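PDB 6QXL: pyruvate kinase from Pseudomonas aeruginosa, which probably transfers the phosphoryl group of phosphoenolpyruvate to ADP, giving pyruvate and ATP in the last step of glycolysis. Local coordinates for residues 376-381 with 452-457. Sequence-based numbering, arbitrary orientation.
Sequences GIKAII and KGDWVI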
ATOM      1  N   GLY A 376       9.142  23.181  -7.957  1.00 61.34           N
ATOM      2  CA  GLY A 376       9.927  24.365  -8.247  1.00 60.05           C
ATOM      3  C   GLY A 376      11.431  24.144  -8.203  1.00 64.88           C
ATOM      4  O   GLY A 376      12.185  24.932  -8.788  1.00 74.07           O
ATOM      5  N   ILE A 377      11.876  23.094  -7.499  1.00 58.42           N
ATOM      6  CA  ILE A 377      13.282  22.749  -7.440  1.00 50.74           C
ATOM      7  C   ILE A 377      13.718  22.116  -8.757  1.00 48.17           C
ATOM      8  O   ILE A 377      13.170  21.114  -9.155  1.00 50.90           O
ATOM      9  CB  ILE A 377      13.587  21.826  -6.263  1.00 48.65           C
ATOM     10  CG1 ILE A 377      13.460  22.628  -4.974  1.00 54.56           C
ATOM     11  CG2 ILE A 377      14.991  21.231  -6.378  1.00 47.09           C
ATOM     12  CD1 ILE A 377      13.268  21.771  -3.740  1.00 62.70           C
ATOM     13  N   LYS A 378      14.707  22.724  -9.404  1.00 44.91           N
ATOM     14  CA  LYS A 378      15.169  22.298 -10.703  1.00 44.69           C
ATOM     15  C   LYS A 378      16.556  21.688 -10.673  1.00 39.39           C
ATOM     16  O   LYS A 378      17.012  21.178 -11.700  1.00 40.51           O
ATOM     17  CB  LYS A 378      15.166  23.480 -11.677  1.00 52.17           C
ATOM     18  CG  LYS A 378      13.814  24.157 -11.858  1.00 58.26           C
ATOM     19  CD  LYS A 378      12.758  23.273 -12.509  1.00 60.23           C
ATOM     20  CE  LYS A 378      11.488  24.082 -12.691  1.00 68.32           C
ATOM     21  NZ  LYS A 378      10.331  23.195 -12.908  1.00 73.28           N
ATOM     22  N   ALA A 379      17.240  21.752  -9.541  1.00 35.59           N
ATOM     23  CA  ALA A 379      18.570  21.169  -9.443  1.00 38.30           C
ATOM     24  C   ALA A 379      19.012  21.033  -8.009  1.00 36.64           C
ATOM     25  O   ALA A 379      18.481  21.688  -7.140  1.00 41.30           O
ATOM     26  CB  ALA A 379      19.587  22.002 -10.222  1.00 41.32           C
ATOM     27  N   ILE A 380      19.982  20.162  -7.781  1.00 36.70           N
ATOM     28  CA  ILE A 380      20.593  19.993  -6.483  1.00 36.70           C
ATOM     29  C   ILE A 380      22.071  20.274  -6.594  1.00 37.52           C
ATOM     30  O   ILE A 380      22.776  19.604  -7.334  1.00 38.18           O
ATOM     31  CB  ILE A 380      20.391  18.570  -5.952  1.00 39.25           C
ATOM     32  CG1 ILE A 380      18.887  18.289  -5.795  1.00 43.84           C
ATOM     33  CG2 ILE A 380      21.177  18.373  -4.657  1.00 37.09           C
ATOM     34  CD1 ILE A 380      18.581  16.966  -5.201  1.00 48.67           C
ATOM     35  N   ILE A 381      22.533  21.290  -5.859  1.00 44.38           N
ATOM     36  CA  ILE A 381      23.931  21.688  -5.795  1.00 42.76           C
ATOM     37  C   ILE A 381      24.498  20.988  -4.579  1.00 42.79           C
ATOM     38  O   ILE A 381      24.238  21.374  -3.444  1.00 44.56           O
ATOM     39  CB  ILE A 381      24.055  23.213  -5.688  1.00 40.80           C
ATOM     40  CG1 ILE A 381      23.556  23.848  -6.986  1.00 44.14           C
ATOM     41  CG2 ILE A 381      25.496  23.643  -5.425  1.00 41.50           C
ATOM     42  CD1 ILE A 381      23.518  25.369  -6.943  1.00 50.22           C
ATOM     43  N   LYS A 452      16.193  32.647 -13.616  1.00 68.07           N
ATOM     44  CA  LYS A 452      15.629  33.440 -12.532  1.00 65.83           C
ATOM     45  C   LYS A 452      14.186  32.964 -12.279  1.00 58.15           C
ATOM     46  O   LYS A 452      13.419  32.792 -13.248  1.00 52.94           O
ATOM     47  CB  LYS A 452      15.646  34.921 -12.897  1.00 74.25           C
ATOM     48  CG  LYS A 452      15.439  35.854 -11.726  1.00 84.86           C
ATOM     49  CD  LYS A 452      15.231  37.287 -12.104  1.00 84.30           C
ATOM     50  CE  LYS A 452      15.122  38.117 -10.819  1.00 84.00           C
ATOM     51  NZ  LYS A 452      14.920  39.576 -11.031  1.00 91.13           N
ATOM     52  N   GLY A 453      13.852  32.713 -11.022  1.00 55.61           N
ATOM     53  CA  GLY A 453      12.528  32.206 -10.660  1.00 60.01           C
ATOM     54  C   GLY A 453      12.507  30.736 -10.255  1.00 59.56           C
ATOM     55  O   GLY A 453      11.656  30.329  -9.461  1.00 56.48           O
ATOM     56  N   ASP A 454      13.441  29.955 -10.786  1.00 54.46           N
ATOM     57  CA  ASP A 454      13.608  28.586 -10.355  1.00 51.44           C
ATOM     58  C   ASP A 454      14.182  28.522  -8.938  1.00 49.11           C
ATOM     59  O   ASP A 454      14.798  29.467  -8.463  1.00 37.74           O
ATOM     60  CB  ASP A 454      14.545  27.822 -11.311  1.00 54.80           C
ATOM     61  CG  ASP A 454      13.979  27.668 -12.717  1.00 57.81           C
ATOM     62  OD1 ASP A 454      12.737  27.655 -12.899  1.00 57.89           O
ATOM     63  OD2 ASP A 454      14.799  27.552 -13.662  1.00 62.61           O
ATOM     64  N   TRP A 455      13.945  27.397  -8.279  1.00 48.34           N
ATOM     65  CA  TRP A 455      14.510  27.110  -6.967  1.00 43.85           C
ATOM     66  C   TRP A 455      15.557  26.022  -7.065  1.00 38.91           C
ATOM     67  O   TRP A 455      15.607  25.278  -8.022  1.00 38.99           O
ATOM     68  CB  TRP A 455      13.408  26.645  -6.014  1.00 44.40           C
ATOM     69  CG  TRP A 455      12.424  27.670  -5.668  1.00 39.68           C
ATOM     70  CD1 TRP A 455      11.340  28.057  -6.407  1.00 41.60           C
ATOM     71  CD2 TRP A 455      12.402  28.426  -4.478  1.00 39.33           C
ATOM     72  NE1 TRP A 455      10.637  29.040  -5.740  1.00 44.61           N
ATOM     73  CE2 TRP A 455      11.270  29.288  -4.550  1.00 41.75           C
ATOM     74  CE3 TRP A 455      13.230  28.483  -3.352  1.00 41.73           C
ATOM     75  CZ2 TRP A 455      10.957  30.187  -3.546  1.00 37.35           C
ATOM     76  CZ3 TRP A 455      12.922  29.388  -2.347  1.00 41.64           C
ATOM     77  CH2 TRP A 455      11.779  30.219  -2.447  1.00 38.48           C
ATOM     78  N   VAL A 456      16.362  25.902  -6.029  1.00 36.17           N
ATOM     79  CA  VAL A 456      17.497  24.997  -6.034  1.00 35.48           C
ATOM     80  C   VAL A 456      17.761  24.531  -4.612  1.00 33.18           C
ATOM     81  O   VAL A 456      17.463  25.237  -3.668  1.00 39.83           O
ATOM     82  CB  VAL A 456      18.723  25.734  -6.671  1.00 37.52           C
ATOM     83  CG1 VAL A 456      20.038  25.648  -5.903  1.00 39.26           C
ATOM     84  CG2 VAL A 456      18.898  25.203  -8.053  1.00 39.59           C
ATOM     85  N   ILE A 457      18.367  23.369  -4.487  1.00 29.99           N
ATOM     86  CA  ILE A 457      18.785  22.869  -3.178  1.00 33.70           C
ATOM     87  C   ILE A 457      20.299  22.916  -3.127  1.00 35.35           C
ATOM     88  O   ILE A 457      20.960  22.498  -4.075  1.00 43.39           O
ATOM     89  CB  ILE A 457      18.319  21.422  -2.918  1.00 34.42           C
ATOM     90  CG1 ILE A 457      16.809  21.404  -2.721  1.00 37.59           C
ATOM     91  CG2 ILE A 457      19.024  20.824  -1.709  1.00 31.48           C
ATOM     92  CD1 ILE A 457      16.232  20.029  -2.484  1.00 39.42           C
TER
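Ile377 and Ile457 meet on one face of a parallel strand pair formed by residues 377-381 and 455-457. Four backbone hydrogen bonds join the two segments: Trp455 N to Gly376 O, Lys378 N to Trp455 O, Ile457 N to Ala379 O and Ile381 N to Ile457 O. Ile381 N to Ile457 O is the shortest, at 2.7 Å. Trp455 pairs with Ile377 but Ile457 pairs with Ile380, so the first strand carries one extra residue, a beta bulge. Around it Lys378 departs from extended geometry, with psi at -8°, and both Ile377 and Ile380 turn to the same face as their partners.

Ile377 can be followed outward from CB. With chi1 at -71°, CG1 of Ile377 lies beside the backbone N and faces CB of Trp455 at 4.1 Å; CG2, anti to that N, approaches CG1 of Ile457. CD1 of Ile377 then ends against CD1 of Ile457, 3.7 Å away, and equally near its CG1. On the other face, CD1 of Ile381 touches CG1 of Val456 at 3.6 Å, and CB of Ala379 rests near Val456 CG2. At the start of the pair, CG of Lys378 packs across the carboxylate of Asp454, 3.6 Å from its CG, without a salt bridge; Asp454 OD2 instead accepts from Thr451 N.

Strand 377-383 is the middle strand of the five-stranded mixed sheet of the C-terminal alpha/beta domain, whose pocket holds glucose-6-phosphate, and 455-461 lies beside it. Helix 359-373 covers Ile377, Ile380 and Ile457, helix 436-446 covers Ala379 and Ile381, and strands 402-406 and 470-477 flank the pair.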